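Local coordinates for uncharacterized conserved protein of COG5135 (Nostoc punctiforme, PDB 2I51), which binds flavin mononucleotide and probably belongs to the pyridoxamine 5'-phosphate oxidase family, its own reaction being unknown, at residues Gly92-Ile97 with Leu158-Val163; Arg19-Ala24 with Tyr80-Arg85; Phe125-Pro130 with Gly139-Ser144; Pro108-Met113 with Ile149-Asn154. All coordinates share one frame; numbering follows the deposited sequence.

All four contacts belong to one FMN-binding fold built on a curled antiparallel sheet. Contact 2 comes first along the chain and is complete before contact 1 begins; their centres lie about 23 Å apart, and both reach the same sheet through neighbouring strands 74-81 and 86-97. Contact 1 joins strands 86-97 and 155-169, and the connection between them contains contact 4, within which contact 3 lies. Contacts 1 and 4 touch, with centres about 17 Å apart, as do contacts 3 and 4, at about 18 Å. Contacts 2 and 3, about 31 Å apart, both meet the second subunit, so contacts 2 and 3 take part in the dimer interface, whereas 1 and 4 lie within one subunit.

Contact 1. Residues Gly92-Ile97 with Leu158-Val163; sequences GDLTLI and LLLDPV. With EDO (1,2-ethanediol), chain L.
L94 and L160 face each other across two antiparallel strands, 86-97 and 155-169, in the curled sheet of this FMN-binding fold, a split-barrel relative of pyridoxamine 5'-phosphate oxidase. The segments run at 160° to one another. The T95-L159 pair is joined by two reciprocal bonds, T95 N to L159 O and L159 N to T95 O, each 2.9 Å, with both donors in the carbonyl planes; D161 N adds a third to D93 O at 3.0 Å.

One face of this ladder carries L94, L96, L158 and L160. Three of them, L96, L158 and L160, hold CG opposite the backbone N; L94 is the exception on this face and places CG beside its N (chi1 -65°). As a result L94 CD2 leans across the strand gap to L160 CD1, 3.7 Å away, and also approaches L158 CD1. That same L158 methyl meets L96 CD1 at 3.9 Å, so it lies between the branches of two partners. Helix 64-71 covers this face, I69 packing on both L94 and L158.

On the other face, T95 and L159 stand side by side, and the CD1 methyls of I97 and L159 meet obliquely. The D161 carboxylate forms a salt bridge with R182.

At G92, the first residue of segment 92-97 and well inside strand 86-97, a side chain could hardly fit toward the partner: G92 CA already makes a CA-H...O contact with D161 O, at 3.4 Å. Close by, the CD1 methyl of L160 rests 3.6 Å from G92 O.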
# COMPACT_ATOMS: atom_id res chain seq x y z
N GLY A 92 0.50 -0.50 13.81
CA GLY A 92 0.82 0.05 15.11
C GLY A 92 0.78 1.56 15.08
O GLY A 92 0.28 2.17 14.14
N ASP A 93 1.25 2.14 16.18
CA ASP A 93 1.13 3.58 16.33
C ASP A 93 2.32 4.30 15.72
O ASP A 93 3.46 3.85 15.76
CB ASP A 93 0.99 3.99 17.78
CG ASP A 93 -0.42 3.82 18.28
OD1 ASP A 93 -1.39 4.36 17.67
OD2 ASP A 93 -0.54 3.14 19.29
N LEU A 94 1.99 5.41 15.09
CA LEU A 94 2.94 6.33 14.54
C LEU A 94 3.32 7.41 15.52
O LEU A 94 2.51 7.89 16.26
CB LEU A 94 2.40 7.00 13.28
CG LEU A 94 2.17 6.04 12.09
CD1 LEU A 94 1.36 6.73 10.96
CD2 LEU A 94 3.47 5.46 11.56
N THR A 95 4.56 7.85 15.46
CA THR A 95 5.03 9.06 16.13
C THR A 95 5.60 10.00 15.06
O THR A 95 6.47 9.59 14.31
CB THR A 95 6.13 8.73 17.15
OG1 THR A 95 5.69 7.74 18.09
CG2 THR A 95 6.54 9.98 17.95
N LEU A 96 5.12 11.22 14.98
CA LEU A 96 5.58 12.19 14.01
C LEU A 96 6.37 13.25 14.78
O LEU A 96 5.83 13.92 15.66
CB LEU A 96 4.38 12.84 13.32
CG LEU A 96 4.63 13.73 12.11
CD1 LEU A 96 5.24 12.99 10.90
CD2 LEU A 96 3.33 14.43 11.69
N ILE A 97 7.66 13.28 14.50
CA ILE A 97 8.59 14.20 15.17
C ILE A 97 8.96 15.29 14.17
O ILE A 97 9.70 15.06 13.20
CB ILE A 97 9.85 13.45 15.69
CG1 ILE A 97 9.48 12.24 16.52
CG2 ILE A 97 10.76 14.36 16.55
CD1 ILE A 97 9.47 11.00 15.77
N LEU A 158 9.32 10.13 11.02
CA LEU A 158 8.10 9.34 11.29
C LEU A 158 8.53 7.97 11.77
O LEU A 158 9.31 7.28 11.07
CB LEU A 158 7.25 9.31 10.03
CG LEU A 158 5.99 8.51 10.06
CD1 LEU A 158 5.05 9.06 11.15
CD2 LEU A 158 5.34 8.58 8.64
N LEU A 159 8.07 7.57 12.95
CA LEU A 159 8.34 6.23 13.50
C LEU A 159 7.07 5.41 13.51
O LEU A 159 6.02 5.93 13.92
CB LEU A 159 8.83 6.35 14.91
CG LEU A 159 10.11 7.14 15.08
CD1 LEU A 159 10.39 7.31 16.63
CD2 LEU A 159 11.34 6.56 14.36
N LEU A 160 7.18 4.13 13.16
CA LEU A 160 6.13 3.15 13.37
C LEU A 160 6.60 2.12 14.39
O LEU A 160 7.68 1.53 14.25
CB LEU A 160 5.80 2.46 12.05
CG LEU A 160 4.78 1.32 12.23
CD1 LEU A 160 3.45 1.87 12.51
CD2 LEU A 160 4.77 0.48 10.90
N ASP A 161 5.77 1.91 15.41
CA ASP A 161 6.01 0.89 16.45
C ASP A 161 5.02 -0.25 16.27
O ASP A 161 3.87 -0.13 16.71
CB ASP A 161 5.83 1.47 17.85
CG ASP A 161 6.32 0.48 18.95
OD1 ASP A 161 7.24 -0.35 18.69
OD2 ASP A 161 5.86 0.66 20.09
N PRO A 162 5.44 -1.33 15.58
CA PRO A 162 4.46 -2.39 15.34
C PRO A 162 3.95 -3.09 16.60
O PRO A 162 4.73 -3.41 17.48
CB PRO A 162 5.23 -3.39 14.48
CG PRO A 162 6.33 -2.60 13.84
CD PRO A 162 6.73 -1.65 14.94
N VAL A 163 2.64 -3.28 16.64
CA VAL A 163 2.11 -4.18 17.65
C VAL A 163 1.48 -5.43 17.07
O VAL A 163 1.22 -6.37 17.80
CB VAL A 163 1.14 -3.47 18.61
CG1 VAL A 163 1.82 -2.30 19.27
CG2 VAL A 163 -0.13 -3.04 17.89
C1 EDO L . 1.77 11.29 16.34
O1 EDO L . 1.08 10.80 17.50
C2 EDO L . 2.91 12.16 16.82
O2 EDO L . 3.89 11.46 17.55

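Contact 2. Residues Arg19-Ala24 with Tyr80-Arg85; sequences RSLVYA and YFPNTR. With FMN (flavin mononucleotide), chain P; EDO (1,2-ethanediol), chain D.
L21 and P82 begin the apolar part of this contact, which sets the loop between helix 8-17 and strand 26-32 against the turn following strand 74-81. L21 CD1 lies 4.1 Å from P82 CB and, crossing the amide of N83, 3.6 Å from N83 OD1; CG beside the backbone N (chi1 -51°) aims the branch that way. P82 CG meets the Y23 ring at its edge, 4.2 Å from Y23 CE1, while L21 CB sits over the centre of one face of that ring. A24 CB packs against F81 CD1.

Polar links are few and partly indirect. A water lies within bonding distance of Y23 O (2.9 Å) and Y80 O (2.7 Å) and can donate to either. A24 O is bonded to W79 NE1, and N83 N to N18 OD1, which anchors the turn to N18, just past helix 8-17.

The aromatic contacts lead to cofactor and dimer. Y80 lines the FMN pocket, its CD1 3.7 Å from the C8M methyl of the flavin, and its ring meets Y26 of the second subunit. An alanine at Y80 would strip away this ring and is likely to leave the flavin's dimethyl edge and Y26 of the second subunit without their aromatic neighbour.

Y23 OH is hydrogen-bonded to Y23 OH of the second subunit. The largely apolar joint, with a water between its backbones, therefore couples a flavin-lining strand end to the dimer interface.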
# COMPACT_ATOMS: atom_id res chain seq x y z
N ARG A 19 18.51 -7.46 -1.52
CA ARG A 19 19.42 -6.32 -1.56
C ARG A 19 19.79 -5.90 -3.00
O ARG A 19 20.23 -4.75 -3.14
CB ARG A 19 20.66 -6.63 -0.74
CG ARG A 19 21.56 -7.64 -1.29
CD ARG A 19 22.68 -7.98 -0.27
NE ARG A 19 23.63 -8.92 -0.80
CZ ARG A 19 23.44 -10.22 -0.98
NH1 ARG A 19 22.31 -10.84 -0.65
NH2 ARG A 19 24.43 -10.95 -1.49
N SER A 20 19.59 -6.77 -3.98
CA SER A 20 19.92 -6.43 -5.40
C SER A 20 18.86 -5.47 -5.96
O SER A 20 19.07 -4.90 -7.04
CB SER A 20 19.98 -7.67 -6.27
OG SER A 20 18.77 -8.37 -6.34
N LEU A 21 17.72 -5.35 -5.28
CA LEU A 21 16.61 -4.49 -5.75
C LEU A 21 16.51 -3.26 -4.89
O LEU A 21 16.12 -3.35 -3.70
CB LEU A 21 15.32 -5.24 -5.73
CG LEU A 21 15.27 -6.61 -6.40
CD1 LEU A 21 13.89 -7.24 -6.15
CD2 LEU A 21 15.57 -6.53 -7.91
N VAL A 22 16.84 -2.09 -5.44
CA VAL A 22 16.77 -0.85 -4.65
C VAL A 22 15.38 -0.66 -4.03
O VAL A 22 15.20 -0.20 -2.88
CB VAL A 22 17.11 0.40 -5.50
CG1 VAL A 22 16.86 1.71 -4.70
CG2 VAL A 22 18.56 0.33 -5.98
N TYR A 23 14.38 -1.04 -4.82
CA TYR A 23 13.00 -0.85 -4.47
C TYR A 23 12.41 -1.83 -3.45
O TYR A 23 11.25 -1.75 -3.05
CB TYR A 23 12.13 -0.82 -5.74
CG TYR A 23 12.39 -1.93 -6.74
CD1 TYR A 23 11.70 -3.12 -6.64
CD2 TYR A 23 13.27 -1.75 -7.80
CE1 TYR A 23 11.89 -4.10 -7.55
CE2 TYR A 23 13.41 -2.70 -8.76
CZ TYR A 23 12.75 -3.89 -8.64
OH TYR A 23 12.92 -4.86 -9.62
N ALA A 24 13.20 -2.79 -3.02
CA ALA A 24 12.76 -3.68 -1.95
C ALA A 24 12.72 -2.93 -0.62
O ALA A 24 12.19 -3.46 0.33
CB ALA A 24 13.68 -4.87 -1.84
N TYR A 80 6.13 -5.64 0.43
CA TYR A 80 6.30 -6.79 -0.42
C TYR A 80 7.73 -6.86 -0.93
O TYR A 80 8.30 -5.85 -1.43
CB TYR A 80 5.30 -6.78 -1.62
CG TYR A 80 5.45 -7.96 -2.51
CD1 TYR A 80 5.16 -9.23 -2.02
CD2 TYR A 80 5.98 -7.87 -3.79
CE1 TYR A 80 5.37 -10.37 -2.77
CE2 TYR A 80 6.19 -9.03 -4.57
CZ TYR A 80 5.86 -10.28 -4.06
OH TYR A 80 6.08 -11.41 -4.78
N PHE A 81 8.32 -8.04 -0.83
CA PHE A 81 9.71 -8.32 -1.21
C PHE A 81 9.70 -9.18 -2.45
O PHE A 81 9.39 -10.35 -2.41
CB PHE A 81 10.41 -9.05 -0.07
CG PHE A 81 10.75 -8.15 1.08
CD1 PHE A 81 11.93 -7.46 1.11
CD2 PHE A 81 9.86 -7.98 2.13
CE1 PHE A 81 12.26 -6.62 2.21
CE2 PHE A 81 10.15 -7.14 3.19
CZ PHE A 81 11.36 -6.49 3.26
N PRO A 82 10.02 -8.58 -3.62
CA PRO A 82 9.78 -9.28 -4.86
C PRO A 82 10.66 -10.46 -5.19
O PRO A 82 10.20 -11.37 -5.88
CB PRO A 82 9.89 -8.18 -5.92
CG PRO A 82 9.77 -6.97 -5.27
CD PRO A 82 10.36 -7.17 -3.85
N ASN A 83 11.88 -10.50 -4.68
CA ASN A 83 12.79 -11.59 -5.02
C ASN A 83 12.45 -12.86 -4.23
O ASN A 83 12.69 -13.96 -4.65
CB ASN A 83 14.22 -11.24 -4.64
CG ASN A 83 15.04 -10.77 -5.78
OD1 ASN A 83 14.57 -10.70 -6.91
ND2 ASN A 83 16.30 -10.44 -5.48
N THR A 84 11.94 -12.69 -3.02
CA THR A 84 11.59 -13.80 -2.17
C THR A 84 10.09 -14.05 -2.06
O THR A 84 9.71 -15.03 -1.43
CB THR A 84 12.17 -13.59 -0.77
OG1 THR A 84 11.78 -12.31 -0.29
CG2 THR A 84 13.74 -13.66 -0.82
N ARG A 85 9.27 -13.22 -2.70
CA ARG A 85 7.81 -13.44 -2.75
C ARG A 85 7.21 -13.55 -1.33
O ARG A 85 6.47 -14.48 -1.00
CB ARG A 85 7.46 -14.65 -3.62
CG ARG A 85 7.97 -14.53 -5.04
CD ARG A 85 7.52 -15.74 -5.92
NE ARG A 85 6.07 -15.81 -6.06
CZ ARG A 85 5.29 -16.88 -5.88
NH1 ARG A 85 5.76 -18.11 -5.57
NH2 ARG A 85 4.00 -16.72 -6.04
N1 FMN P . -5.19 -11.84 -1.56
C2 FMN P . -6.37 -11.75 -2.28
O2 FMN P . -7.47 -11.80 -1.70
N3 FMN P . -6.34 -11.54 -3.62
C4 FMN P . -5.19 -11.49 -4.38
O4 FMN P . -5.20 -11.18 -5.57
C4A FMN P . -3.99 -11.59 -3.67
N5 FMN P . -2.79 -11.55 -4.37
C5A FMN P . -1.62 -11.47 -3.63
C6 FMN P . -0.41 -11.29 -4.28
C7 FMN P . 0.80 -11.23 -3.58
C7M FMN P . 2.09 -10.90 -4.31
C8 FMN P . 0.79 -11.36 -2.20
C8M FMN P . 2.06 -11.06 -1.38
C9 FMN P . -0.40 -11.58 -1.54
C9A FMN P . -1.63 -11.64 -2.23
N10 FMN P . -2.84 -11.87 -1.57
C10 FMN P . -4.04 -11.76 -2.27
C1' FMN P . -2.93 -12.16 -0.11
C2' FMN P . -3.24 -10.87 0.62
O2' FMN P . -2.11 -9.96 0.61
C3' FMN P . -3.71 -11.14 2.07
O3' FMN P . -2.73 -11.94 2.76
C4' FMN P . -5.01 -11.92 2.02
O4' FMN P . -5.92 -11.47 1.01
C5' FMN P . -5.69 -11.71 3.36
O5' FMN P . -5.99 -10.36 3.56
P FMN P . -7.09 -9.84 4.58
O1P FMN P . -8.45 -10.14 3.99
O2P FMN P . -6.84 -10.70 5.81
O3P FMN P . -6.85 -8.40 4.80
C1 EDO D . 15.85 -15.08 -4.58
O1 EDO D . 15.12 -15.91 -3.67
C2 EDO D . 17.08 -14.52 -3.91
O2 EDO D . 17.35 -15.29 -2.74
O HOH W 1 9.06 -3.46 -2.35

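Contact 3. Residues Phe125-Pro130 with Gly139-Ser144; sequences FGWPYP and GAFEPS. With EDO (1,2-ethanediol), chain U.
A surface loop between helix 119-123 and strand 155-169 folds back on itself here, and an aromatic-proline cluster of W127, P128, F141 and P143 closes it. W127 and F141 form a T-shaped pair: the edge of F141 points at the face of the indole, with the centroid of its five-membered ring 5.1 Å from that of F141 and the planes at 70°. Of the F141 ring atoms, CD1 comes nearest the indole, 3.7 Å from W127 CD2, offset toward the rim. F141 CG lies opposite its own carbonyl carbon (chi1 -68°), which swings the ring edge onto the indole.

P128 takes one face of F141. P128 CD lies 3.9 Å from the F141 ring centroid, 21° off the normal, a CH-pi contact, and P128 CG comes 3.5 Å from F141 CZ. F141 also makes a cation-pi contact with R134, so its ring is engaged by a proline, an arginine and an indole.

The cluster joins two parts of the loop within the FMN-binding fold and reaches the dimer interface, where W127 and F141 both pack on P174 of the second subunit. A leucine in place of W127 would lack the flat indole and would probably leave the F141 edge and P174 of the second subunit with a gap beside them.

P143 CD stands at the edge of the indole, 4.2 Å from W127 CD1. A water links the two backbones, donating to G126 O at 2.6 Å and to A140 O at 2.7 Å.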
# COMPACT_ATOMS: atom_id res chain seq x y z
N PHE A 125 13.08 18.94 0.67
CA PHE A 125 12.31 19.67 1.66
C PHE A 125 12.25 21.17 1.34
O PHE A 125 11.42 21.88 1.91
CB PHE A 125 12.86 19.37 3.07
CG PHE A 125 12.57 17.95 3.49
CD1 PHE A 125 11.36 17.62 4.09
CD2 PHE A 125 13.43 16.92 3.14
CE1 PHE A 125 11.05 16.35 4.38
CE2 PHE A 125 13.11 15.62 3.41
CZ PHE A 125 11.90 15.32 4.05
N GLY A 126 13.06 21.62 0.37
CA GLY A 126 12.99 22.99 -0.11
C GLY A 126 12.15 23.20 -1.34
O GLY A 126 12.05 24.32 -1.87
N TRP A 127 11.50 22.15 -1.80
CA TRP A 127 10.61 22.23 -2.97
C TRP A 127 9.30 22.95 -2.65
O TRP A 127 8.94 23.14 -1.49
CB TRP A 127 10.30 20.82 -3.49
CG TRP A 127 11.43 20.14 -4.21
CD1 TRP A 127 12.68 20.62 -4.43
CD2 TRP A 127 11.38 18.85 -4.79
NE1 TRP A 127 13.42 19.69 -5.11
CE2 TRP A 127 12.64 18.59 -5.35
CE3 TRP A 127 10.38 17.88 -4.89
CZ2 TRP A 127 12.93 17.42 -6.01
CZ3 TRP A 127 10.68 16.70 -5.52
CH2 TRP A 127 11.94 16.49 -6.10
N PRO A 128 8.61 23.45 -3.68
CA PRO A 128 7.36 24.14 -3.41
C PRO A 128 6.29 23.27 -2.80
O PRO A 128 6.42 22.06 -2.81
CB PRO A 128 6.93 24.69 -4.78
CG PRO A 128 7.75 24.02 -5.77
CD PRO A 128 8.99 23.48 -5.10
N TYR A 129 5.28 23.93 -2.25
CA TYR A 129 4.26 23.32 -1.40
C TYR A 129 3.58 22.12 -2.09
O TYR A 129 2.95 22.27 -3.12
CB TYR A 129 3.20 24.34 -1.02
CG TYR A 129 2.51 24.05 0.27
CD1 TYR A 129 1.60 23.00 0.37
CD2 TYR A 129 2.74 24.81 1.40
CE1 TYR A 129 0.95 22.73 1.57
CE2 TYR A 129 2.09 24.53 2.60
CZ TYR A 129 1.21 23.49 2.67
OH TYR A 129 0.56 23.19 3.84
N PRO A 130 3.74 20.92 -1.53
CA PRO A 130 3.21 19.74 -2.18
C PRO A 130 1.71 19.81 -2.39
O PRO A 130 0.97 20.28 -1.50
CB PRO A 130 3.55 18.61 -1.21
CG PRO A 130 3.73 19.25 0.08
CD PRO A 130 4.37 20.59 -0.24
N GLY A 139 13.65 26.28 -11.72
CA GLY A 139 14.41 26.90 -10.63
C GLY A 139 13.88 26.60 -9.23
O GLY A 139 14.66 26.40 -8.30
N ALA A 140 12.55 26.55 -9.10
CA ALA A 140 11.88 26.30 -7.82
C ALA A 140 12.22 24.93 -7.26
O ALA A 140 12.10 24.69 -6.08
CB ALA A 140 10.36 26.42 -7.98
N PHE A 141 12.67 24.02 -8.14
CA PHE A 141 13.03 22.66 -7.75
C PHE A 141 14.52 22.44 -7.61
O PHE A 141 14.96 21.32 -7.32
CB PHE A 141 12.39 21.67 -8.74
CG PHE A 141 10.91 21.65 -8.63
CD1 PHE A 141 10.30 20.82 -7.70
CD2 PHE A 141 10.11 22.49 -9.39
CE1 PHE A 141 8.94 20.81 -7.53
CE2 PHE A 141 8.76 22.50 -9.22
CZ PHE A 141 8.16 21.63 -8.30
N GLU A 142 15.28 23.53 -7.73
CA GLU A 142 16.74 23.54 -7.64
C GLU A 142 17.22 24.52 -6.59
O GLU A 142 18.08 25.32 -6.86
CB GLU A 142 17.34 23.95 -9.01
CG GLU A 142 16.93 23.01 -10.14
CD GLU A 142 17.38 23.46 -11.52
OE1 GLU A 142 17.77 24.63 -11.70
OE2 GLU A 142 17.28 22.62 -12.45
N PRO A 143 16.66 24.43 -5.37
CA PRO A 143 17.14 25.35 -4.33
C PRO A 143 18.56 25.01 -3.89
O PRO A 143 19.02 23.90 -4.12
CB PRO A 143 16.16 25.10 -3.18
CG PRO A 143 15.76 23.73 -3.33
CD PRO A 143 15.63 23.51 -4.85
N SER A 144 19.25 25.93 -3.25
CA SER A 144 20.56 25.63 -2.64
C SER A 144 20.33 24.62 -1.54
O SER A 144 19.29 24.62 -0.90
CB SER A 144 21.11 26.89 -2.02
OG SER A 144 22.50 26.81 -1.79
C1 EDO U . -0.43 16.58 -1.60
O1 EDO U . -0.88 17.53 -0.61
C2 EDO U . 0.79 15.98 -0.94
O2 EDO U . 0.28 15.81 0.34
O HOH W 2 11.42 25.97 -3.82

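Contact 4. Residues Pro108-Met113 with Ile149-Asn154; sequences PARIAM and IEPVPN
Helix 107-116 of the FMN-binding fold is flanked by a proline-rich loop that leads into strand 155-169, and the arginine R110 and the proline P151 make the main contact between them. R110 reaches out with its chain extended from CG to NE, CG lying opposite the backbone N (chi1 176°), which brings the guanidinium to the loop. There P151 lies over one face of that flat group: P151 CG is 3.6 Å from R110 NH1, offset toward the rim, and P151 CB is 3.8 Å from R110 NH2.

Polar partners surround the guanidinium. In its plane, at the edge, sits a water that accepts from R110 NH2 at 2.9 Å and donates to P151 O at 2.9 Å, tying the side chain to the very proline that covers it. V152 O also lies near the plane, 3.0 Å from R110 NH2, but at an angle too poor for a hydrogen bond. NE is bonded to F155 O and NH1 to Q107 OE1, so each nitrogen has a partner and the rotation of the group is fixed.

One residue on, I111 supplies the apolar side, its CG1 4.1 Å from P151 CD and its CG2 3.8 Å from I149 O, which is itself held by Q115 NE2.

W114 of the same helix also packs on P151 and V152, while M113, a selenomethionine, points to strands 55-60 and 155-169, leaving the helix between loop and sheet.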
# COMPACT_ATOMS: atom_id res chain seq x y z
N PRO A 108 17.00 14.29 19.13
CA PRO A 108 18.25 13.73 18.66
C PRO A 108 18.06 12.71 17.53
O PRO A 108 18.86 12.69 16.58
CB PRO A 108 18.87 13.12 19.92
CG PRO A 108 18.29 13.95 21.04
CD PRO A 108 16.91 14.24 20.62
N ALA A 109 17.00 11.88 17.60
CA ALA A 109 16.73 10.94 16.54
C ALA A 109 16.39 11.64 15.26
O ALA A 109 16.78 11.24 14.19
CB ALA A 109 15.59 9.99 16.93
N ARG A 110 15.59 12.69 15.34
CA ARG A 110 15.24 13.47 14.15
C ARG A 110 16.45 14.13 13.49
O ARG A 110 16.60 14.11 12.26
CB ARG A 110 14.17 14.51 14.53
CG ARG A 110 13.75 15.50 13.42
CD ARG A 110 12.64 16.41 13.87
NE ARG A 110 12.38 17.46 12.89
CZ ARG A 110 12.79 18.72 12.99
NH1 ARG A 110 13.49 19.15 14.04
NH2 ARG A 110 12.53 19.55 11.98
N ILE A 111 17.29 14.70 14.33
CA ILE A 111 18.52 15.38 13.87
C ILE A 111 19.47 14.37 13.21
O ILE A 111 20.03 14.61 12.15
CB ILE A 111 19.21 16.11 15.04
CG1 ILE A 111 18.31 17.24 15.53
CG2 ILE A 111 20.58 16.67 14.57
CD1 ILE A 111 18.54 17.71 17.00
N ALA A 112 19.65 13.19 13.84
CA ALA A 112 20.47 12.15 13.27
C ALA A 112 19.95 11.73 11.92
O ALA A 112 20.73 11.53 10.99
CB ALA A 112 20.53 10.93 14.24
N MSE A 113 18.64 11.52 11.81
CA MSE A 113 18.09 11.12 10.52
C MSE A 113 18.39 12.15 9.44
O MSE A 113 18.80 11.82 8.31
CB MSE A 113 16.60 10.88 10.65
CG MSE A 113 15.83 10.52 9.40
SE MSE A 113 15.92 8.62 8.95
CE MSE A 113 17.40 8.77 7.91
N ILE A 149 23.41 19.90 8.78
CA ILE A 149 23.53 19.58 10.20
C ILE A 149 22.19 19.77 10.93
O ILE A 149 21.83 19.02 11.86
CB ILE A 149 24.62 20.47 10.87
CG1 ILE A 149 25.95 20.29 10.16
CG2 ILE A 149 24.74 20.24 12.38
CD1 ILE A 149 26.43 18.89 10.13
N GLU A 150 21.44 20.81 10.56
CA GLU A 150 20.28 21.29 11.31
C GLU A 150 19.02 21.16 10.49
O GLU A 150 18.91 21.79 9.44
CB GLU A 150 20.51 22.77 11.66
CG GLU A 150 21.83 22.99 12.40
CD GLU A 150 21.95 24.21 13.25
OE1 GLU A 150 20.98 24.99 13.41
OE2 GLU A 150 23.03 24.44 13.84
N PRO A 151 18.06 20.34 10.90
CA PRO A 151 16.88 20.09 10.08
C PRO A 151 16.02 21.30 9.85
O PRO A 151 15.87 22.13 10.73
CB PRO A 151 16.12 19.00 10.85
CG PRO A 151 16.65 19.03 12.22
CD PRO A 151 18.07 19.53 12.14
N VAL A 152 15.39 21.35 8.67
CA VAL A 152 14.46 22.43 8.35
C VAL A 152 13.11 22.17 9.02
O VAL A 152 12.80 21.04 9.36
CB VAL A 152 14.33 22.58 6.81
CG1 VAL A 152 15.67 22.96 6.17
CG2 VAL A 152 13.76 21.31 6.21
N PRO A 153 12.33 23.23 9.24
CA PRO A 153 11.13 23.08 10.05
C PRO A 153 10.09 22.16 9.49
O PRO A 153 9.35 21.57 10.26
CB PRO A 153 10.56 24.49 10.12
CG PRO A 153 11.68 25.38 9.79
CD PRO A 153 12.60 24.63 8.91
N ASN A 154 10.07 21.94 8.18
CA ASN A 154 9.11 21.04 7.58
C ASN A 154 9.61 19.60 7.46
O ASN A 154 8.91 18.76 6.92
CB ASN A 154 8.65 21.54 6.23
CG ASN A 154 9.78 21.77 5.25
OD1 ASN A 154 10.73 22.51 5.55
ND2 ASN A 154 9.66 21.23 4.05
O HOH W 3 13.47 22.27 12.37